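Local coordinates for protein phosphoglycerate oxidoreductase (Rhizobium etli, PDB 4HY3) that probably acts as an NAD(P)H-dependent reductase of hydroxypyruvate and glyoxylate in the family of D-isomer specific 2-hydroxyacid dehydrogenases, at residues L42-E47 with M329-M334; I137-A142 with R193-F198; G180-G185 with E225-K230; F262-L265 with V270-F273; D274-A279 with I285-D290. All coordinates share one frame; numbering follows the deposited sequence.

Contact 1. Residues L42-E47 with M329-M334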
# COMPACT_ATOMS: atom_id res chain seq x y z
N LEU A 42 -20.20 -9.08 27.55
CA LEU A 42 -19.85 -9.47 26.17
C LEU A 42 -19.13 -8.42 25.33
O LEU A 42 -18.25 -8.77 24.51
CB LEU A 42 -21.10 -9.94 25.38
CG LEU A 42 -20.93 -10.40 23.90
CD1 LEU A 42 -20.01 -11.61 23.76
CD2 LEU A 42 -22.26 -10.67 23.23
N ILE A 43 -19.52 -7.16 25.49
CA ILE A 43 -19.02 -6.12 24.61
C ILE A 43 -17.86 -5.28 25.16
O ILE A 43 -17.34 -4.37 24.51
CB ILE A 43 -20.18 -5.26 24.04
CG1 ILE A 43 -20.92 -4.47 25.16
CG2 ILE A 43 -21.15 -6.16 23.29
CD1 ILE A 43 -21.68 -3.21 24.71
N PHE A 44 -17.38 -5.61 26.34
CA PHE A 44 -16.28 -4.83 26.91
C PHE A 44 -15.13 -5.71 27.36
O PHE A 44 -15.31 -6.53 28.27
CB PHE A 44 -16.83 -4.00 28.08
CG PHE A 44 -17.56 -2.77 27.65
CD1 PHE A 44 -16.86 -1.58 27.36
CD2 PHE A 44 -18.91 -2.78 27.49
CE1 PHE A 44 -17.52 -0.43 26.95
CE2 PHE A 44 -19.57 -1.61 27.08
CZ PHE A 44 -18.87 -0.45 26.80
N SER A 45 -13.95 -5.59 26.76
CA SER A 45 -12.79 -6.18 27.41
C SER A 45 -12.68 -5.61 28.85
O SER A 45 -13.18 -4.50 29.14
CB SER A 45 -11.53 -5.80 26.67
OG SER A 45 -11.19 -4.43 26.94
N ASP A 46 -12.00 -6.36 29.73
CA ASP A 46 -11.54 -5.86 31.04
C ASP A 46 -11.02 -4.41 31.02
O ASP A 46 -11.65 -3.52 31.66
CB ASP A 46 -10.46 -6.77 31.63
CG ASP A 46 -10.98 -8.16 32.00
OD1 ASP A 46 -12.21 -8.34 32.15
OD2 ASP A 46 -10.16 -9.09 32.14
N GLU A 47 -9.91 -4.18 30.31
CA GLU A 47 -9.37 -2.82 30.12
C GLU A 47 -10.43 -1.76 29.75
O GLU A 47 -10.52 -0.70 30.36
CB GLU A 47 -8.26 -2.82 29.09
CG GLU A 47 -7.61 -1.47 28.87
CD GLU A 47 -6.55 -1.49 27.78
OE1 GLU A 47 -6.90 -1.86 26.62
OE2 GLU A 47 -5.37 -1.15 28.06
N MSE A 329 -15.48 1.07 20.54
CA MSE A 329 -16.11 2.08 19.71
C MSE A 329 -16.94 3.00 20.55
O MSE A 329 -16.71 4.19 20.58
CB MSE A 329 -16.94 1.44 18.61
CG MSE A 329 -16.07 0.76 17.57
SE MSE A 329 -17.15 -0.16 16.19
CE MSE A 329 -18.31 1.40 15.83
N VAL A 330 -17.94 2.44 21.22
CA VAL A 330 -18.73 3.12 22.25
C VAL A 330 -17.89 4.10 23.09
O VAL A 330 -18.28 5.25 23.34
CB VAL A 330 -19.36 2.06 23.19
CG1 VAL A 330 -19.97 2.72 24.42
CG2 VAL A 330 -20.36 1.17 22.43
N LEU A 331 -16.73 3.63 23.52
CA LEU A 331 -15.84 4.42 24.34
C LEU A 331 -15.30 5.62 23.56
O LEU A 331 -15.35 6.77 24.00
CB LEU A 331 -14.74 3.50 24.86
CG LEU A 331 -14.52 3.39 26.38
CD1 LEU A 331 -15.75 3.77 27.18
CD2 LEU A 331 -14.01 2.02 26.80
N GLU A 332 -14.81 5.36 22.36
CA GLU A 332 -14.36 6.44 21.54
C GLU A 332 -15.49 7.44 21.29
O GLU A 332 -15.34 8.64 21.52
CB GLU A 332 -13.78 5.88 20.28
CG GLU A 332 -12.37 5.37 20.48
CD GLU A 332 -11.93 4.48 19.34
OE1 GLU A 332 -12.83 3.77 18.82
OE2 GLU A 332 -10.72 4.48 18.99
N ASP A 333 -16.64 6.96 20.86
CA ASP A 333 -17.73 7.89 20.61
C ASP A 333 -18.20 8.66 21.84
O ASP A 333 -18.52 9.83 21.73
CB ASP A 333 -18.86 7.27 19.80
CG ASP A 333 -18.56 7.32 18.30
OD1 ASP A 333 -17.59 8.06 17.96
OD2 ASP A 333 -19.24 6.64 17.48
N MSE A 334 -18.18 8.05 23.01
CA MSE A 334 -18.57 8.78 24.21
C MSE A 334 -17.61 9.93 24.49
O MSE A 334 -18.01 11.05 24.82
CB MSE A 334 -18.71 7.73 25.30
CG MSE A 334 -20.09 7.09 25.24
SE MSE A 334 -20.15 5.62 26.55
CE MSE A 334 -21.22 6.36 28.00
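Phe-44 meets helix 320-338 with the rim of its ring: CZ lies 4.1 Å from Val-330 CG1, and CE1 lies 4.3 Å from Leu-331 CD2. Both methyls sit near the plane of the phenyl, so two successive residues of the helix receive the ring at its edge. The first torsion explains this placing. CG stands anti to the carbonyl carbon of Phe-44 (chi1 -79°), and although CB leaves the backbone across the line to the helix, the far end of the ring swings in. Val-330 offers the branch anti to its own backbone N, and the two side chains cross at about a right angle. This is the close, buried part, yet it is made by side-chain ends alone, since Phe-44 CA and Val-330 CA remain 9.5 Å apart.

Around it the fit slackens. Ile-43 points toward the helix segment, but its CD1 stays 5.1 Å from Val-330 CG2. Leu-331 is already partly exposed, and beyond Ser-45 the chain turns to solvent with Asp-46 and Glu-47; Ser-45 uses its OG to cap Ala-48 N at the start of helix 46-55. Leu-52 of that helix touches both Phe-44 and Leu-331, which ties the turn and the two helices together. Polar fastening lies to the sides: Lys-324 NZ bonds Leu-42 O, and the Asp-333 carboxylate takes backbone N-H groups of Met-344, Arg-345 and Cys-346. With only carbon meeting carbon and 138 Å² buried, the contact itself should depend on exclusion of water and shape, with little directional preference.

Contact 2. Residues I137-A142 with R193-F198; sequences IGLGFA and RVLSGF
Leu-139 and Val-194 bring helix 131-147 and helix 186-195 together with their CA atoms 7.4 Å apart, and a type I turn from Leu-195 to Phe-198 wraps the second segment round the same spot. Leu-139 alone makes the contact from its side. With CG anti to the backbone N (chi1 178°), its two methyls are carried out of helix 131-147 and divide the work. CD2 reaches Val-194 CG2 at 3.8 Å and Phe-198 CE2 at 3.9 Å, the phenyl being met obliquely, while CD1 touches Leu-195 CD2 at 4.1 Å. Against both Val-194 and Leu-195 the leucine runs alongside in the opposite sense, so the chains overlap along their sides. All four residues are buried, and 161 Å² is covered in total.

The turn that presents Phe-198 is fixed by its own polar bonds. Arg-193 O accepts twice from one residue, from Ser-196 N and from Ser-196 OG; the hydroxyl, 2.7 Å from Arg-193 O, lies in the carbonyl plane at a C=O...O angle of 152°. Phe-198 N closes the turn on Leu-195 O at 2.8 Å.

Beside this contact Val-194 also packs on Ala-135, and Arg-193 forms a salt bridge with Glu-132, so helix 131-147 is engaged over more than one turn. Phe-198 additionally touches Glu-136 of a third subunit. Within the NAD-binding domain, helix 186-195 follows strand 178-182, whereas helix 131-147 spreads over the parallel sheet, where Phe-141 and Ala-142 lie against strands 286-289 and 261-264.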
# COMPACT_ATOMS: atom_id res chain seq x y z
N ILE A 137 -12.81 -14.78 6.73
CA ILE A 137 -13.35 -16.11 6.41
C ILE A 137 -13.85 -16.16 4.97
O ILE A 137 -13.90 -17.24 4.36
CB ILE A 137 -14.47 -16.54 7.37
CG1 ILE A 137 -14.66 -18.05 7.31
CG2 ILE A 137 -15.79 -15.86 7.05
CD1 ILE A 137 -14.17 -18.77 8.54
N GLY A 138 -14.18 -14.99 4.42
CA GLY A 138 -14.56 -14.83 3.01
C GLY A 138 -13.41 -15.04 2.03
O GLY A 138 -13.54 -15.80 1.05
N LEU A 139 -12.30 -14.35 2.25
CA LEU A 139 -11.11 -14.63 1.48
C LEU A 139 -10.77 -16.10 1.72
O LEU A 139 -10.28 -16.81 0.84
CB LEU A 139 -9.99 -13.71 1.90
CG LEU A 139 -8.64 -13.88 1.23
CD1 LEU A 139 -8.82 -14.29 -0.22
CD2 LEU A 139 -7.80 -12.60 1.26
N GLY A 140 -11.08 -16.57 2.93
CA GLY A 140 -10.79 -17.94 3.30
C GLY A 140 -11.41 -18.89 2.30
O GLY A 140 -10.69 -19.67 1.69
N PHE A 141 -12.72 -18.82 2.13
CA PHE A 141 -13.41 -19.69 1.16
C PHE A 141 -12.90 -19.50 -0.26
O PHE A 141 -12.76 -20.50 -0.98
CB PHE A 141 -14.91 -19.49 1.14
CG PHE A 141 -15.55 -19.56 2.46
CD1 PHE A 141 -15.22 -20.57 3.35
CD2 PHE A 141 -16.49 -18.62 2.83
CE1 PHE A 141 -15.83 -20.64 4.59
CE2 PHE A 141 -17.10 -18.68 4.07
CZ PHE A 141 -16.77 -19.70 4.95
N ALA A 142 -12.63 -18.25 -0.66
CA ALA A 142 -12.05 -18.01 -1.99
C ALA A 142 -10.86 -18.95 -2.24
O ALA A 142 -10.87 -19.71 -3.22
CB ALA A 142 -11.65 -16.57 -2.17
N ARG A 193 -9.70 -4.64 1.41
CA ARG A 193 -8.45 -4.53 2.16
C ARG A 193 -7.67 -5.85 2.16
O ARG A 193 -6.48 -5.88 1.84
CB ARG A 193 -8.67 -4.01 3.56
CG ARG A 193 -7.37 -3.70 4.28
CD ARG A 193 -7.58 -2.78 5.47
NE ARG A 193 -8.51 -3.37 6.42
CZ ARG A 193 -9.79 -3.04 6.54
NH1 ARG A 193 -10.30 -2.09 5.79
NH2 ARG A 193 -10.58 -3.67 7.42
N VAL A 194 -8.34 -6.94 2.52
CA VAL A 194 -7.64 -8.22 2.55
C VAL A 194 -7.14 -8.60 1.15
O VAL A 194 -6.08 -9.19 1.01
CB VAL A 194 -8.41 -9.34 3.30
CG1 VAL A 194 -8.62 -8.91 4.72
CG2 VAL A 194 -9.76 -9.64 2.67
N LEU A 195 -7.87 -8.19 0.13
CA LEU A 195 -7.47 -8.50 -1.23
C LEU A 195 -6.33 -7.62 -1.75
O LEU A 195 -5.74 -7.93 -2.78
CB LEU A 195 -8.68 -8.48 -2.18
CG LEU A 195 -9.80 -9.50 -1.92
CD1 LEU A 195 -11.13 -9.10 -2.53
CD2 LEU A 195 -9.40 -10.88 -2.42
N SER A 196 -5.99 -6.56 -1.04
CA SER A 196 -5.01 -5.60 -1.54
C SER A 196 -3.64 -6.18 -1.78
O SER A 196 -2.78 -5.51 -2.33
CB SER A 196 -4.86 -4.42 -0.59
OG SER A 196 -4.34 -4.85 0.63
N GLY A 197 -3.44 -7.41 -1.34
CA GLY A 197 -2.16 -8.07 -1.50
C GLY A 197 -2.16 -8.98 -2.70
O GLY A 197 -1.20 -9.71 -2.92
N PHE A 198 -3.22 -8.95 -3.49
CA PHE A 198 -3.35 -9.85 -4.61
C PHE A 198 -3.28 -9.19 -5.97
O PHE A 198 -3.36 -9.88 -6.98
CB PHE A 198 -4.63 -10.64 -4.49
CG PHE A 198 -4.58 -11.65 -3.40
CD1 PHE A 198 -4.42 -12.99 -3.69
CD2 PHE A 198 -4.70 -11.26 -2.07
CE1 PHE A 198 -4.39 -13.93 -2.67
CE2 PHE A 198 -4.66 -12.20 -1.04
CZ PHE A 198 -4.50 -13.54 -1.35

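Contact 3. Residues G180-G185 with E225-K230; sequences GIVGFG and EDVLTK
Val-227 of helix 224-229 stands over Gly-180 of strand 178-182, where their CA atoms come within 4.9 Å. The short axes of 180-182 and 225-229 pass 7.6 Å apart with 124° between their directions, so the helix runs obliquely across the strand.

Apolar contact comes first. Val-227 CG1, the branch anti to its backbone N (chi1 165°), does all the touching: it lies 3.8 Å from Gly-180 C, equally far from Ile-181 N, and 3.9 Å from Val-182 CG2. The methyl therefore rests on bare peptide at the glycine and on a side chain two residues later. Gly-180 makes this possible, because a CB there would point toward the helix and clash with Val-227 CG1.

Backbone bonding forms a second group, and it runs to neighbouring strands. Gly-180 and Val-182 pair with strand 233-236, Ile-181 with strand 201-205, which places this strand in the interior of the parallel sheet.

Ionic contact stays within segment 225-230, between the helix and the residue that follows it. Lys-230 NZ makes a salt bridge to Asp-226 OD2, arriving from above the carboxylate plane, 41° out of it. Asp-226 OD1 is bound in turn by Ser-223 OG.

Beyond Val-182 the chain enters a loop whose Gly-183 and Gly-185 fit the GxGxxG pattern of Rossmann-type domains, consistent with a nucleotide-binding turn. Gly-183 has a positive phi, where a side chain would jam against the preceding carbonyl O. The chemistry thus splits: carbon packing joins helix to strand and should depend on shape and burial, while the charges stay on segment 225-230, away from the strand.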
# COMPACT_ATOMS: atom_id res chain seq x y z
N GLY A 180 -15.20 -9.89 -8.59
CA GLY A 180 -16.40 -9.06 -8.53
C GLY A 180 -17.17 -9.09 -7.23
O GLY A 180 -17.43 -10.16 -6.61
N ILE A 181 -17.57 -7.91 -6.80
CA ILE A 181 -18.30 -7.78 -5.56
C ILE A 181 -19.74 -7.26 -5.80
O ILE A 181 -19.94 -6.16 -6.34
CB ILE A 181 -17.51 -6.89 -4.59
CG1 ILE A 181 -16.09 -7.42 -4.49
CG2 ILE A 181 -18.15 -6.91 -3.22
CD1 ILE A 181 -15.15 -6.52 -3.69
N VAL A 182 -20.72 -8.08 -5.41
CA VAL A 182 -22.14 -7.67 -5.44
C VAL A 182 -22.52 -6.98 -4.12
O VAL A 182 -22.79 -7.63 -3.09
CB VAL A 182 -23.08 -8.87 -5.73
CG1 VAL A 182 -24.54 -8.44 -5.64
CG2 VAL A 182 -22.81 -9.47 -7.10
N GLY A 183 -22.56 -5.66 -4.16
CA GLY A 183 -22.71 -4.86 -2.95
C GLY A 183 -21.35 -4.39 -2.50
O GLY A 183 -20.33 -4.86 -3.00
N PHE A 184 -21.33 -3.45 -1.56
CA PHE A 184 -20.09 -2.86 -1.09
C PHE A 184 -20.42 -1.81 -0.07
O PHE A 184 -20.63 -0.65 -0.44
CB PHE A 184 -19.36 -2.15 -2.23
CG PHE A 184 -17.96 -1.72 -1.91
CD1 PHE A 184 -16.87 -2.55 -2.24
CD2 PHE A 184 -17.71 -0.50 -1.32
CE1 PHE A 184 -15.57 -2.16 -1.98
CE2 PHE A 184 -16.40 -0.11 -1.05
CZ PHE A 184 -15.32 -0.95 -1.38
N GLY A 185 -20.45 -2.20 1.19
CA GLY A 185 -20.57 -1.23 2.28
C GLY A 185 -19.33 -1.50 3.07
O GLY A 185 -18.23 -1.58 2.51
N GLU A 225 -24.11 -7.02 -14.41
CA GLU A 225 -23.87 -7.99 -15.49
C GLU A 225 -22.36 -8.20 -15.71
O GLU A 225 -21.89 -9.34 -15.70
CB GLU A 225 -24.63 -7.58 -16.76
CG GLU A 225 -25.97 -6.87 -16.50
CD GLU A 225 -27.03 -7.71 -15.76
OE1 GLU A 225 -27.07 -8.95 -15.96
OE2 GLU A 225 -27.84 -7.14 -14.99
N ASP A 226 -21.60 -7.11 -15.83
CA ASP A 226 -20.12 -7.21 -15.79
C ASP A 226 -19.58 -8.02 -14.60
O ASP A 226 -18.72 -8.88 -14.78
CB ASP A 226 -19.45 -5.83 -15.75
CG ASP A 226 -19.67 -5.05 -17.02
OD1 ASP A 226 -19.69 -3.80 -16.96
OD2 ASP A 226 -19.83 -5.68 -18.08
N VAL A 227 -20.07 -7.71 -13.39
CA VAL A 227 -19.60 -8.32 -12.15
C VAL A 227 -19.94 -9.80 -12.19
O VAL A 227 -19.13 -10.67 -11.81
CB VAL A 227 -20.26 -7.66 -10.91
CG1 VAL A 227 -20.08 -8.49 -9.64
CG2 VAL A 227 -19.71 -6.26 -10.70
N LEU A 228 -21.14 -10.06 -12.68
CA LEU A 228 -21.71 -11.38 -12.66
C LEU A 228 -21.07 -12.24 -13.75
O LEU A 228 -21.05 -13.48 -13.65
CB LEU A 228 -23.21 -11.23 -12.89
CG LEU A 228 -24.16 -12.31 -12.38
CD1 LEU A 228 -25.59 -11.78 -12.26
CD2 LEU A 228 -24.12 -13.52 -13.30
N THR A 229 -20.50 -11.59 -14.76
CA THR A 229 -20.18 -12.25 -16.01
C THR A 229 -18.70 -12.35 -16.33
O THR A 229 -18.21 -13.44 -16.66
CB THR A 229 -21.02 -11.66 -17.17
OG1 THR A 229 -22.11 -12.55 -17.45
CG2 THR A 229 -20.19 -11.39 -18.45
N LYS A 230 -18.00 -11.23 -16.23
CA LYS A 230 -16.56 -11.15 -16.50
C LYS A 230 -15.72 -11.41 -15.25
O LYS A 230 -14.70 -10.75 -15.03
CB LYS A 230 -16.23 -9.77 -17.04
CG LYS A 230 -17.40 -9.19 -17.82
CD LYS A 230 -17.05 -7.95 -18.63
CE LYS A 230 -18.01 -7.87 -19.79
NZ LYS A 230 -18.44 -6.47 -20.04

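Contact 4. Residues F262-L265 with V270-F273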
# COMPACT_ATOMS: atom_id res chain seq x y z
N PHE A 262 -18.27 -18.52 -6.59
CA PHE A 262 -19.38 -17.70 -6.08
C PHE A 262 -19.52 -17.83 -4.56
O PHE A 262 -19.81 -18.91 -4.03
CB PHE A 262 -20.69 -18.11 -6.77
CG PHE A 262 -21.91 -17.46 -6.19
CD1 PHE A 262 -22.40 -16.28 -6.74
CD2 PHE A 262 -22.57 -18.03 -5.11
CE1 PHE A 262 -23.54 -15.67 -6.21
CE2 PHE A 262 -23.70 -17.43 -4.57
CZ PHE A 262 -24.20 -16.25 -5.13
N ILE A 263 -19.35 -16.70 -3.87
CA ILE A 263 -19.21 -16.72 -2.43
C ILE A 263 -20.26 -15.86 -1.72
O ILE A 263 -20.27 -14.64 -1.84
CB ILE A 263 -17.77 -16.35 -2.03
CG1 ILE A 263 -16.77 -17.28 -2.74
CG2 ILE A 263 -17.58 -16.42 -0.53
CD1 ILE A 263 -15.43 -16.65 -3.03
N LEU A 264 -21.15 -16.52 -0.99
CA LEU A 264 -22.31 -15.86 -0.39
C LEU A 264 -22.12 -15.53 1.11
O LEU A 264 -22.08 -16.43 1.97
CB LEU A 264 -23.54 -16.75 -0.57
CG LEU A 264 -24.85 -16.19 -0.08
CD1 LEU A 264 -25.19 -14.92 -0.85
CD2 LEU A 264 -25.94 -17.25 -0.22
N LEU A 265 -22.03 -14.23 1.42
CA LEU A 265 -21.66 -13.81 2.76
C LEU A 265 -22.76 -13.08 3.50
O LEU A 265 -22.72 -12.97 4.72
CB LEU A 265 -20.39 -12.95 2.72
CG LEU A 265 -19.16 -13.68 2.19
CD1 LEU A 265 -18.04 -12.73 1.80
CD2 LEU A 265 -18.70 -14.74 3.17
N VAL A 270 -31.50 -13.31 -1.23
CA VAL A 270 -31.23 -12.60 -2.49
C VAL A 270 -31.04 -13.51 -3.70
O VAL A 270 -31.16 -13.04 -4.84
CB VAL A 270 -30.00 -11.64 -2.38
CG1 VAL A 270 -30.13 -10.75 -1.17
CG2 VAL A 270 -28.70 -12.41 -2.33
N VAL A 271 -30.72 -14.78 -3.45
CA VAL A 271 -30.42 -15.79 -4.49
C VAL A 271 -31.50 -16.84 -4.47
O VAL A 271 -32.15 -17.02 -3.44
CB VAL A 271 -29.08 -16.56 -4.27
CG1 VAL A 271 -27.88 -15.62 -4.33
CG2 VAL A 271 -29.10 -17.43 -3.00
N ASP A 272 -31.67 -17.56 -5.59
CA ASP A 272 -32.51 -18.74 -5.55
C ASP A 272 -31.66 -19.94 -5.19
O ASP A 272 -30.81 -20.36 -5.97
CB ASP A 272 -33.29 -18.99 -6.83
CG ASP A 272 -34.28 -20.13 -6.66
OD1 ASP A 272 -35.49 -19.84 -6.50
OD2 ASP A 272 -33.84 -21.30 -6.61
N PHE A 273 -31.89 -20.49 -4.02
CA PHE A 273 -30.96 -21.49 -3.54
C PHE A 273 -30.87 -22.68 -4.47
O PHE A 273 -29.78 -23.07 -4.90
CB PHE A 273 -31.22 -21.90 -2.09
CG PHE A 273 -29.97 -21.98 -1.28
CD1 PHE A 273 -29.53 -20.88 -0.55
CD2 PHE A 273 -29.18 -23.12 -1.30
CE1 PHE A 273 -28.35 -20.94 0.17
CE2 PHE A 273 -27.99 -23.19 -0.59
CZ PHE A 273 -27.58 -22.09 0.15
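Val-271 packs against Phe-262 and Leu-264 inside a beta-alpha-beta unit of the Rossmann-type domain, where the loop after strand 261-264 folds back over that strand before helix 273-281 begins. The CB of Val-271 points toward the strand but stays back from it, 5.0 Å from Phe-262 CZ. Its branches then part. CG1, anti to the carbonyl carbon (chi1 -63°), advances to 3.8 Å from Phe-262 CZ and meets the ring at its edge, near the plane; the two side chains slide past each other in opposite directions. CG2, lodged between the backbone N and the carbonyl carbon, reaches the other strand residue, with Leu-264 CD2 4.2 Å away. One valine so bridges two side chains that leave the same side of the strand, Phe-262 and Leu-264, while Ile-263 between them turns to helix 131-147. Phe-262 is also held edge-to-face by the ring of Phe-253. The loop ends at Asp-272, the N-cap, whose OD2 accepts from Ala-275 N. Right after it, Phe-273 brings its ring in obliquely beside the same leucine methyl, CE1 resting 4.4 Å from Leu-264 CD2.

Contact 5. Residues D274-A279 with I285-D290; sequences DALMAA and IVAASD
Leu-276, Ala-279, Ile-285 and Ala-287 make the apolar centre between helix 273-281 and the strand that follows it. Ile-285 lies in the middle. Its CG1 sits between the backbone N and the carbonyl carbon (chi1 44°), which turns the ethyl branch toward the helix: CG1 is 3.7 Å from Ala-279 CB, and CD1 is 4.1 Å from Leu-276 CD1. Leucine and isoleucine cross at about a right angle. The same Leu-276 methyl, CD1, goes on to Ala-287 CB at 4.2 Å and so spans Ile-285, just before the strand, and Ala-287 within it. Replacing Ile-285 by an alanine would probably leave Leu-276 CD1 and Ala-279 CB without their shared partner and open a gap between the helix and the start of the strand.

Farther out, the backbones themselves meet. Ile-285 N gives a weak hydrogen bond to Ala-279 O, 3.3 Å long and bent to 133° at the hydrogen. That carbonyl also receives Ser-282 OG, so the last turn of the helix is tied to the short connection leading to the strand. At the other end Ser-289 OG bonds Val-291 O, and the Asp-290 carboxylate takes the backbone N-H groups of Arg-315 and Ala-316.

The arrangement is the second half of a beta-alpha-beta crossover. Strand 286-289 runs between strands 261-264 and 309-311 of the parallel sheet; helix 273-281 covers one of its faces, with Phe-253 of helix 250-254 packed on Leu-276 and Ala-279, while Val-286 and Ala-288 point the other way, onto helix 131-147.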
# COMPACT_ATOMS: atom_id res chain seq x y z
N ASP A 274 -32.03 -23.24 -4.82
CA ASP A 274 -32.09 -24.42 -5.69
C ASP A 274 -31.59 -24.06 -7.09
O ASP A 274 -31.05 -24.91 -7.78
CB ASP A 274 -33.50 -25.03 -5.75
CG ASP A 274 -34.34 -24.72 -4.51
OD1 ASP A 274 -34.56 -25.64 -3.69
OD2 ASP A 274 -34.78 -23.55 -4.36
N ALA A 275 -31.77 -22.81 -7.50
CA ALA A 275 -31.12 -22.33 -8.73
C ALA A 275 -29.61 -22.42 -8.58
O ALA A 275 -28.93 -22.91 -9.49
CB ALA A 275 -31.54 -20.91 -9.08
N LEU A 276 -29.08 -21.99 -7.42
CA LEU A 276 -27.64 -22.08 -7.12
C LEU A 276 -27.11 -23.52 -7.03
O LEU A 276 -26.13 -23.87 -7.67
CB LEU A 276 -27.28 -21.26 -5.87
CG LEU A 276 -25.90 -21.54 -5.24
CD1 LEU A 276 -24.74 -20.85 -5.94
CD2 LEU A 276 -25.94 -21.22 -3.76
N MSE A 277 -27.77 -24.35 -6.24
CA MSE A 277 -27.40 -25.77 -6.15
C MSE A 277 -27.36 -26.41 -7.54
O MSE A 277 -26.40 -27.11 -7.89
CB MSE A 277 -28.36 -26.48 -5.21
CG MSE A 277 -28.18 -25.91 -3.81
SE MSE A 277 -29.02 -27.09 -2.48
CE MSE A 277 -27.90 -28.69 -2.73
N ALA A 278 -28.39 -26.15 -8.33
CA ALA A 278 -28.47 -26.66 -9.69
C ALA A 278 -27.19 -26.39 -10.48
O ALA A 278 -26.64 -27.32 -11.09
CB ALA A 278 -29.69 -26.09 -10.40
N ALA A 279 -26.70 -25.15 -10.43
CA ALA A 279 -25.47 -24.75 -11.14
C ALA A 279 -24.22 -25.43 -10.57
O ALA A 279 -23.20 -25.55 -11.27
CB ALA A 279 -25.29 -23.25 -11.14
N ILE A 285 -20.53 -23.71 -12.00
CA ILE A 285 -19.75 -22.95 -11.03
C ILE A 285 -19.43 -23.81 -9.82
O ILE A 285 -20.01 -24.89 -9.62
CB ILE A 285 -20.49 -21.69 -10.52
CG1 ILE A 285 -21.96 -21.97 -10.21
CG2 ILE A 285 -20.40 -20.56 -11.52
CD1 ILE A 285 -22.25 -22.34 -8.77
N VAL A 286 -18.51 -23.30 -9.00
CA VAL A 286 -18.20 -23.84 -7.68
C VAL A 286 -18.58 -22.80 -6.60
O VAL A 286 -18.60 -21.60 -6.88
CB VAL A 286 -16.72 -24.27 -7.65
CG1 VAL A 286 -15.80 -23.10 -7.31
CG2 VAL A 286 -16.53 -25.48 -6.74
N ALA A 287 -18.93 -23.23 -5.39
CA ALA A 287 -19.46 -22.25 -4.40
C ALA A 287 -19.23 -22.46 -2.87
O ALA A 287 -18.82 -23.51 -2.41
CB ALA A 287 -20.93 -21.96 -4.69
N ALA A 288 -19.49 -21.40 -2.09
CA ALA A 288 -19.48 -21.46 -0.63
C ALA A 288 -20.36 -20.36 -0.09
O ALA A 288 -20.21 -19.22 -0.50
CB ALA A 288 -18.08 -21.27 -0.07
N SER A 289 -21.26 -20.71 0.80
CA SER A 289 -22.05 -19.72 1.50
C SER A 289 -21.91 -19.90 3.00
O SER A 289 -21.58 -21.01 3.46
CB SER A 289 -23.53 -19.82 1.11
OG SER A 289 -24.31 -18.91 1.89
N ASP A 290 -22.18 -18.82 3.74
CA ASP A 290 -22.28 -18.84 5.20
C ASP A 290 -23.71 -18.64 5.64
O ASP A 290 -24.03 -18.77 6.82
CB ASP A 290 -21.40 -17.76 5.85
CG ASP A 290 -21.25 -17.97 7.36
OD1 ASP A 290 -20.72 -19.03 7.80
OD2 ASP A 290 -21.68 -17.09 8.11

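How the contacts relate
Contacts 2 to 5 all belong to the NAD-binding domain, whereas contact 1 stands apart, its centre about 28 to 39 Å from theirs and its nearest atoms about 12 Å from contact 2. Contacts 4 and 5 are the closest pair, with centres about 7 Å apart; their strands are neighbours, and Leu-264 N lies 2.9 Å from Ala-288 O, a probable hydrogen bond. Contact 2 reaches both from across the sheet, through Ala-142 CA to Ile-263 CD1 at 3.8 Å and Phe-141 CB to Ala-288 CB at 3.8 Å. Contact 3 bears the glycine-rich loop that probably binds the dinucleotide, and its centre is about 12 Å from that of contact 4.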